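Local coordinates for protein beta 1-3 glucanase (Clostridium beijerinckii NCIMB 8052, PDB 5H4E) that probably hydrolyses beta-1,3-glucans, as a glucanase domain of glycoside hydrolase family 64, at residues S192-F197 and A330-K335; A223-S228 and K326-N331. All coordinates share one frame; numbering follows the deposited sequence.

Contact 1: residues S192-F197 and A330-K335; sequences SVPAEF and ANYFAK
An aromatic cluster at the N-terminal end of helix 332-339 joins that helix to the turn between helices 182-192 and 195-198, with Tyr-332 and Phe-197 at its centre. The two rings make an offset edge-to-face pair: the edge of Tyr-332 points toward the face of Phe-197, the planes stand at 75° and the centroids lie 5.8 Å apart. Tyr-332 CB also sits over that face, 4.0 Å from the centroid of the Phe-197 ring, a CH-pi contact. With chi1 of -73° the Tyr-332 ring stands beside its own backbone N, and one face of it takes Pro-194, whose CG lies 3.8 Å from the ring centroid, over the face but displaced toward the CG/CD2 side of the ring. Pro-194 CD comes in next to it, 3.6 Å from Tyr-332 CG. The far end of the Phe-197 ring reaches the backbone ahead of the helix, its CZ 3.3 Å from Ala-330 O, while Phe-197 CD1 touches Phe-333 CB at 4.1 Å. Asn-331 is the N-cap: its OD1 accepts from Ala-334 N at 2.9 Å, with the donor above the carbonyl plane, and ND2 is held by Asn-308 OD1, which ties the cap to helix 294-309. Around this buried patch, Phe-197 also meets the rings of Phe-216 and Tyr-225, and Phe-333 packs edge-to-face on Trp-337, farther along helix 332-339.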
ATOM      1  N   SER A 192      18.046  -7.705  11.226  1.00 23.32           N
ATOM      2  CA  SER A 192      18.473  -6.439  10.623  1.00 23.36           C
ATOM      3  C   SER A 192      18.040  -5.175  11.373  1.00 26.73           C
ATOM      4  O   SER A 192      18.869  -4.320  11.665  1.00 24.84           O
ATOM      5  CB  SER A 192      17.968  -6.360   9.173  1.00 27.53           C
ATOM      6  OG  SER A 192      18.233  -5.086   8.607  1.00 26.72           O
ATOM      7  N   VAL A 193      16.754  -5.052  11.683  1.00 20.21           N
ATOM      8  CA  VAL A 193      16.213  -3.767  12.096  1.00 19.53           C
ATOM      9  C   VAL A 193      16.627  -3.387  13.510  1.00 22.86           C
ATOM     10  O   VAL A 193      16.941  -4.261  14.328  1.00 20.01           O
ATOM     11  CB  VAL A 193      14.662  -3.743  11.998  1.00 18.37           C
ATOM     12  CG1 VAL A 193      14.222  -3.930  10.550  1.00 19.91           C
ATOM     13  CG2 VAL A 193      14.042  -4.787  12.906  1.00 20.53           C
ATOM     14  N   PRO A 194      16.648  -2.075  13.792  1.00 19.20           N
ATOM     15  CA  PRO A 194      16.884  -1.577  15.147  1.00 22.67           C
ATOM     16  C   PRO A 194      15.854  -2.118  16.130  1.00 23.35           C
ATOM     17  O   PRO A 194      14.781  -2.576  15.721  1.00 19.85           O
ATOM     18  CB  PRO A 194      16.754  -0.057  14.990  1.00 24.23           C
ATOM     19  CG  PRO A 194      17.082   0.206  13.561  1.00 21.82           C
ATOM     20  CD  PRO A 194      16.535  -0.972  12.815  1.00 19.96           C
ATOM     21  N   ALA A 195      16.189  -2.073  17.414  1.00 22.14           N
ATOM     22  CA  ALA A 195      15.357  -2.676  18.451  1.00 23.79           C
ATOM     23  C   ALA A 195      13.888  -2.273  18.378  1.00 20.24           C
ATOM     24  O   ALA A 195      13.019  -3.112  18.560  1.00 23.52           O
ATOM     25  CB  ALA A 195      15.915  -2.336  19.831  1.00 23.58           C
ATOM     26  N   GLU A 196      13.608  -0.996  18.123  1.00 21.83           N
ATOM     27  CA  GLU A 196      12.221  -0.517  18.098  1.00 20.55           C
ATOM     28  C   GLU A 196      11.354  -1.234  17.062  1.00 19.63           C
ATOM     29  O   GLU A 196      10.130  -1.296  17.197  1.00 19.72           O
ATOM     30  CB  GLU A 196      12.175   0.994  17.827  1.00 21.35           C
ATOM     31  CG  GLU A 196      12.828   1.840  18.899  1.00 25.12           C
ATOM     32  CD  GLU A 196      14.288   2.159  18.600  1.00 24.74           C
ATOM     33  OE1 GLU A 196      14.910   1.471  17.766  1.00 24.46           O
ATOM     34  OE2 GLU A 196      14.816   3.117  19.202  1.00 30.77           O
ATOM     35  N   PHE A 197      11.983  -1.772  16.020  1.00 21.09           N
ATOM     36  CA  PHE A 197      11.231  -2.362  14.913  1.00 17.79           C
ATOM     37  C   PHE A 197      11.116  -3.873  14.964  1.00 20.38           C
ATOM     38  O   PHE A 197      10.377  -4.454  14.173  1.00 17.93           O
ATOM     39  CB  PHE A 197      11.869  -1.959  13.583  1.00 16.65           C
ATOM     40  CG  PHE A 197      11.697  -0.513  13.265  1.00 17.17           C
ATOM     41  CD1 PHE A 197      10.608  -0.082  12.524  1.00 18.84           C
ATOM     42  CD2 PHE A 197      12.607   0.420  13.734  1.00 18.97           C
ATOM     43  CE1 PHE A 197      10.428   1.254  12.242  1.00 19.70           C
ATOM     44  CE2 PHE A 197      12.434   1.766  13.463  1.00 18.79           C
ATOM     45  CZ  PHE A 197      11.340   2.181  12.707  1.00 19.19           C
ATOM     46  N   ALA A 330      14.232   6.616  11.472  1.00 17.44           N
ATOM     47  CA  ALA A 330      13.850   6.465  10.077  1.00 19.30           C
ATOM     48  C   ALA A 330      12.908   5.280   9.982  1.00 15.30           C
ATOM     49  O   ALA A 330      12.772   4.521  10.943  1.00 16.29           O
ATOM     50  CB  ALA A 330      15.078   6.257   9.201  1.00 17.42           C
ATOM     51  N   ASN A 331      12.267   5.108   8.837  1.00 14.28           N
ATOM     52  CA  ASN A 331      11.346   3.978   8.691  1.00 17.12           C
ATOM     53  C   ASN A 331      12.124   2.720   8.301  1.00 16.59           C
ATOM     54  O   ASN A 331      12.187   2.348   7.133  1.00 16.77           O
ATOM     55  CB  ASN A 331      10.254   4.297   7.672  1.00 16.42           C
ATOM     56  CG  ASN A 331       9.079   3.357   7.775  1.00 15.97           C
ATOM     57  OD1 ASN A 331       9.261   2.180   8.044  1.00 15.33           O
ATOM     58  ND2 ASN A 331       7.863   3.877   7.574  1.00 15.46           N
ATOM     59  N   TYR A 332      12.727   2.072   9.291  1.00 16.17           N
ATOM     60  CA  TYR A 332      13.572   0.905   9.019  1.00 15.61           C
ATOM     61  C   TYR A 332      12.780  -0.308   8.532  1.00 16.67           C
ATOM     62  O   TYR A 332      13.318  -1.182   7.853  1.00 17.12           O
ATOM     63  CB  TYR A 332      14.389   0.562  10.269  1.00 17.07           C
ATOM     64  CG  TYR A 332      15.488   1.582  10.480  1.00 16.37           C
ATOM     65  CD1 TYR A 332      16.623   1.572   9.668  1.00 18.75           C
ATOM     66  CD2 TYR A 332      15.370   2.585  11.434  1.00 18.44           C
ATOM     67  CE1 TYR A 332      17.635   2.504   9.831  1.00 22.43           C
ATOM     68  CE2 TYR A 332      16.396   3.529  11.619  1.00 18.57           C
ATOM     69  CZ  TYR A 332      17.518   3.480  10.802  1.00 20.81           C
ATOM     70  OH  TYR A 332      18.547   4.389  10.950  1.00 24.58           O
ATOM     71  N   PHE A 333      11.502  -0.347   8.867  1.00 13.38           N
ATOM     72  CA  PHE A 333      10.588  -1.306   8.236  1.00 16.24           C
ATOM     73  C   PHE A 333      10.603  -1.106   6.700  1.00 16.15           C
ATOM     74  O   PHE A 333      10.879  -2.041   5.943  1.00 14.35           O
ATOM     75  CB  PHE A 333       9.180  -1.146   8.828  1.00 17.31           C
ATOM     76  CG  PHE A 333       8.098  -1.946   8.126  1.00 16.16           C
ATOM     77  CD1 PHE A 333       7.385  -1.397   7.065  1.00 15.31           C
ATOM     78  CD2 PHE A 333       7.780  -3.235   8.549  1.00 15.55           C
ATOM     79  CE1 PHE A 333       6.383  -2.121   6.414  1.00 17.26           C
ATOM     80  CE2 PHE A 333       6.770  -3.973   7.909  1.00 14.75           C
ATOM     81  CZ  PHE A 333       6.072  -3.414   6.839  1.00 18.15           C
ATOM     82  N   ALA A 334      10.343   0.116   6.250  1.00 13.25           N
ATOM     83  CA  ALA A 334      10.306   0.407   4.816  1.00 15.67           C
ATOM     84  C   ALA A 334      11.639   0.069   4.158  1.00 17.29           C
ATOM     85  O   ALA A 334      11.683  -0.559   3.100  1.00 16.06           O
ATOM     86  CB  ALA A 334       9.960   1.873   4.571  1.00 13.89           C
ATOM     87  N   LYS A 335      12.722   0.503   4.792  1.00 14.56           N
ATOM     88  CA  LYS A 335      14.065   0.260   4.261  1.00 16.42           C
ATOM     89  C   LYS A 335      14.327  -1.236   4.064  1.00 15.77           C
ATOM     90  O   LYS A 335      14.914  -1.632   3.049  1.00 16.17           O
ATOM     91  CB  LYS A 335      15.111   0.888   5.180  1.00 16.78           C
ATOM     92  CG  LYS A 335      16.586   0.521   4.885  1.00 18.08           C
ATOM     93  CD  LYS A 335      17.069   0.870   3.467  1.00 19.53           C
ATOM     94  CE  LYS A 335      18.618   0.787   3.386  1.00 22.83           C
ATOM     95  NZ  LYS A 335      19.137   0.990   1.988  1.00 25.14           N
TER

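Contact 2: residues A223-S228 and K326-N331; sequences AHYFDS and KDAPAN
Tyr-225 OH accepts a long hydrogen bond from Ala-330 N, 3.3 Å away, with an angle of 153° at the hydrogen. The tyrosine side chain extends with CG anti to the backbone N (chi1 179°), which carries its hydroxyl across to the 326-331 loop. Next to that bond, Pro-329 CB sits in the corner formed by the Tyr-225 and Phe-226 rings, over a face of each. It lies 3.6 Å from the centroid of the Tyr-225 ring, displaced toward the rim on the CE2 side. The same Pro-329 CB makes a second CH-pi contact, 4.2 Å from the centroid of the Phe-226 ring, and Pro-329 CG reaches Phe-226 CD1 at 3.7 Å. Pro-329 follows a cis peptide bond, and its carbonyl oxygen is taken up by His-310 ND1. The tip of the Phe-226 ring meets the backbone, CZ lying 3.7 Å from Ala-330 C, with Asn-331 N at the ring edge. A type I turn from His-224 to Asp-227 presents both rings; within it His-224 ND1 donates to Asp-227 OD2 at 2.9 Å. Thr-279 OG1 bonds to Phe-226 N and Asp-227 OD1, and Phe-226 rests on Val-282 and Leu-283, so the turn leads into helix 227-236 with helix 279-284 packed against it.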
ATOM      1  N   ALA A 223       5.286   5.288  20.211  1.00 22.13           N
ATOM      2  CA  ALA A 223       4.345   6.309  19.766  1.00 21.61           C
ATOM      3  C   ALA A 223       5.015   7.628  19.431  1.00 19.26           C
ATOM      4  O   ALA A 223       4.471   8.433  18.663  1.00 21.30           O
ATOM      5  CB  ALA A 223       3.281   6.538  20.836  1.00 23.08           C
ATOM      6  N   HIS A 224       6.185   7.861  20.023  1.00 21.56           N
ATOM      7  CA  HIS A 224       6.862   9.142  19.874  1.00 21.60           C
ATOM      8  C   HIS A 224       8.208   9.018  19.162  1.00 24.43           C
ATOM      9  O   HIS A 224       9.057   9.893  19.281  1.00 24.38           O
ATOM     10  CB  HIS A 224       7.034   9.782  21.251  1.00 27.02           C
ATOM     11  CG  HIS A 224       5.735  10.006  21.954  1.00 25.32           C
ATOM     12  ND1 HIS A 224       4.876  11.026  21.611  1.00 28.22           N
ATOM     13  CD2 HIS A 224       5.122   9.308  22.939  1.00 26.47           C
ATOM     14  CE1 HIS A 224       3.795  10.959  22.367  1.00 28.12           C
ATOM     15  NE2 HIS A 224       3.923   9.930  23.187  1.00 29.41           N
ATOM     16  N   TYR A 225       8.374   7.939  18.404  1.00 20.44           N
ATOM     17  CA  TYR A 225       9.650   7.606  17.772  1.00 21.40           C
ATOM     18  C   TYR A 225      10.233   8.756  16.938  1.00 22.30           C
ATOM     19  O   TYR A 225      11.433   8.999  16.970  1.00 21.22           O
ATOM     20  CB  TYR A 225       9.484   6.354  16.900  1.00 21.28           C
ATOM     21  CG  TYR A 225      10.746   5.913  16.175  1.00 17.43           C
ATOM     22  CD1 TYR A 225      11.853   5.452  16.875  1.00 20.41           C
ATOM     23  CD2 TYR A 225      10.811   5.940  14.786  1.00 20.58           C
ATOM     24  CE1 TYR A 225      13.014   5.052  16.208  1.00 20.70           C
ATOM     25  CE2 TYR A 225      11.954   5.537  14.117  1.00 19.04           C
ATOM     26  CZ  TYR A 225      13.043   5.100  14.822  1.00 19.42           C
ATOM     27  OH  TYR A 225      14.168   4.710  14.136  1.00 18.91           O
ATOM     28  N   PHE A 226       9.392   9.476  16.208  1.00 20.01           N
ATOM     29  CA  PHE A 226       9.901  10.522  15.326  1.00 22.60           C
ATOM     30  C   PHE A 226       9.914  11.921  15.943  1.00 23.06           C
ATOM     31  O   PHE A 226      10.367  12.861  15.308  1.00 19.30           O
ATOM     32  CB  PHE A 226       9.087  10.577  14.037  1.00 21.42           C
ATOM     33  CG  PHE A 226       9.556   9.616  12.973  1.00 21.40           C
ATOM     34  CD1 PHE A 226      10.650   9.924  12.176  1.00 19.01           C
ATOM     35  CD2 PHE A 226       8.885   8.423  12.752  1.00 20.00           C
ATOM     36  CE1 PHE A 226      11.080   9.049  11.186  1.00 20.63           C
ATOM     37  CE2 PHE A 226       9.318   7.547  11.772  1.00 19.21           C
ATOM     38  CZ  PHE A 226      10.419   7.860  10.992  1.00 17.04           C
ATOM     39  N   ASP A 227       9.412  12.053  17.165  1.00 22.01           N
ATOM     40  CA  ASP A 227       9.110  13.366  17.743  1.00 22.76           C
ATOM     41  C   ASP A 227      10.300  14.333  17.827  1.00 21.84           C
ATOM     42  O   ASP A 227      10.187  15.492  17.431  1.00 24.45           O
ATOM     43  CB  ASP A 227       8.517  13.197  19.141  1.00 21.75           C
ATOM     44  CG  ASP A 227       7.077  12.718  19.111  1.00 28.57           C
ATOM     45  OD1 ASP A 227       6.664  12.127  18.090  1.00 25.24           O
ATOM     46  OD2 ASP A 227       6.362  12.954  20.105  1.00 28.03           O
ATOM     47  N   SER A 228      11.415  13.869  18.371  1.00 21.00           N
ATOM     48  CA  SER A 228      12.567  14.752  18.531  1.00 21.46           C
ATOM     49  C   SER A 228      13.087  15.229  17.172  1.00 23.36           C
ATOM     50  O   SER A 228      13.472  16.395  17.022  1.00 22.50           O
ATOM     51  CB  SER A 228      13.681  14.064  19.303  1.00 27.89           C
ATOM     52  OG  SER A 228      14.821  14.916  19.334  1.00 34.24           O
ATOM     53  N   LYS A 326      19.910   6.828   6.748  1.00 18.31           N
ATOM     54  CA  LYS A 326      21.294   6.828   7.222  1.00 21.22           C
ATOM     55  C   LYS A 326      21.415   7.081   8.722  1.00 24.38           C
ATOM     56  O   LYS A 326      22.458   6.834   9.325  1.00 21.67           O
ATOM     57  CB  LYS A 326      22.109   7.868   6.458  1.00 23.40           C
ATOM     58  CG  LYS A 326      22.512   7.446   5.053  1.00 27.19           C
ATOM     59  CD  LYS A 326      23.665   6.447   5.109  1.00 35.06           C
ATOM     60  CE  LYS A 326      24.117   5.976   3.725  1.00 38.02           C
ATOM     61  NZ  LYS A 326      23.029   5.311   2.939  1.00 33.25           N
ATOM     62  N   ASP A 327      20.358   7.592   9.330  1.00 18.84           N
ATOM     63  CA  ASP A 327      20.353   7.707  10.782  1.00 22.81           C
ATOM     64  C   ASP A 327      18.939   7.630  11.326  1.00 21.28           C
ATOM     65  O   ASP A 327      17.971   7.900  10.615  1.00 18.63           O
ATOM     66  CB  ASP A 327      21.024   9.008  11.236  1.00 26.77           C
ATOM     67  CG  ASP A 327      21.399   8.984  12.724  1.00 33.63           C
ATOM     68  OD1 ASP A 327      21.316   7.893  13.349  1.00 37.38           O
ATOM     69  OD2 ASP A 327      21.779  10.046  13.268  1.00 33.69           O
ATOM     70  N   ALA A 328      18.838   7.249  12.598  1.00 21.45           N
ATOM     71  CA  ALA A 328      17.566   7.159  13.299  1.00 21.00           C
ATOM     72  C   ALA A 328      17.127   8.537  13.795  1.00 21.90           C
ATOM     73  O   ALA A 328      17.969   9.380  14.122  1.00 20.98           O
ATOM     74  CB  ALA A 328      17.689   6.181  14.467  1.00 24.78           C
ATOM     75  N   PRO A 329      15.811   8.783  13.854  1.00 20.85           N
ATOM     76  CA  PRO A 329      14.729   7.866  13.486  1.00 18.58           C
ATOM     77  C   PRO A 329      14.509   7.811  11.980  1.00 18.56           C
ATOM     78  O   PRO A 329      14.565   8.829  11.300  1.00 18.09           O
ATOM     79  CB  PRO A 329      13.516   8.479  14.179  1.00 19.27           C
ATOM     80  CG  PRO A 329      13.783   9.940  14.131  1.00 18.63           C
ATOM     81  CD  PRO A 329      15.283  10.067  14.355  1.00 22.33           C
ATOM     82  N   ALA A 330      14.232   6.616  11.472  1.00 17.44           N
ATOM     83  CA  ALA A 330      13.850   6.465  10.077  1.00 19.30           C
ATOM     84  C   ALA A 330      12.908   5.280   9.982  1.00 15.30           C
ATOM     85  O   ALA A 330      12.772   4.521  10.943  1.00 16.29           O
ATOM     86  CB  ALA A 330      15.078   6.257   9.201  1.00 17.42           C
ATOM     87  N   ASN A 331      12.267   5.108   8.837  1.00 14.28           N
ATOM     88  CA  ASN A 331      11.346   3.978   8.691  1.00 17.12           C
ATOM     89  C   ASN A 331      12.124   2.720   8.301  1.00 16.59           C
ATOM     90  O   ASN A 331      12.187   2.348   7.133  1.00 16.77           O
ATOM     91  CB  ASN A 331      10.254   4.297   7.672  1.00 16.42           C
ATOM     92  CG  ASN A 331       9.079   3.357   7.775  1.00 15.97           C
ATOM     93  OD1 ASN A 331       9.261   2.180   8.044  1.00 15.33           O
ATOM     94  ND2 ASN A 331       7.863   3.877   7.574  1.00 15.46           N
TER

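How the contacts relate
Along the chain the first segments come in the order 192-197, then 223-228, and both find their partners more than 95 residues later in the stretch 326-335. Contact 1 spans 132 intervening residues and contact 2 spans 97; the loop of contact 2, containing helix 279-284, helix 294-309 and the four-stranded sheet 242-273, lies within the loop of contact 1, the two sharing Ala-330 and Asn-331 where they close at their C-terminal ends. Their centres are 10 Å apart, and they merge where the hydroxyl of Tyr-225 packs against the rings of Phe-197 and Tyr-332. Together they tie the turn before helix 195-198 and the one before helix 227-236 to the loop leading into helix 332-339.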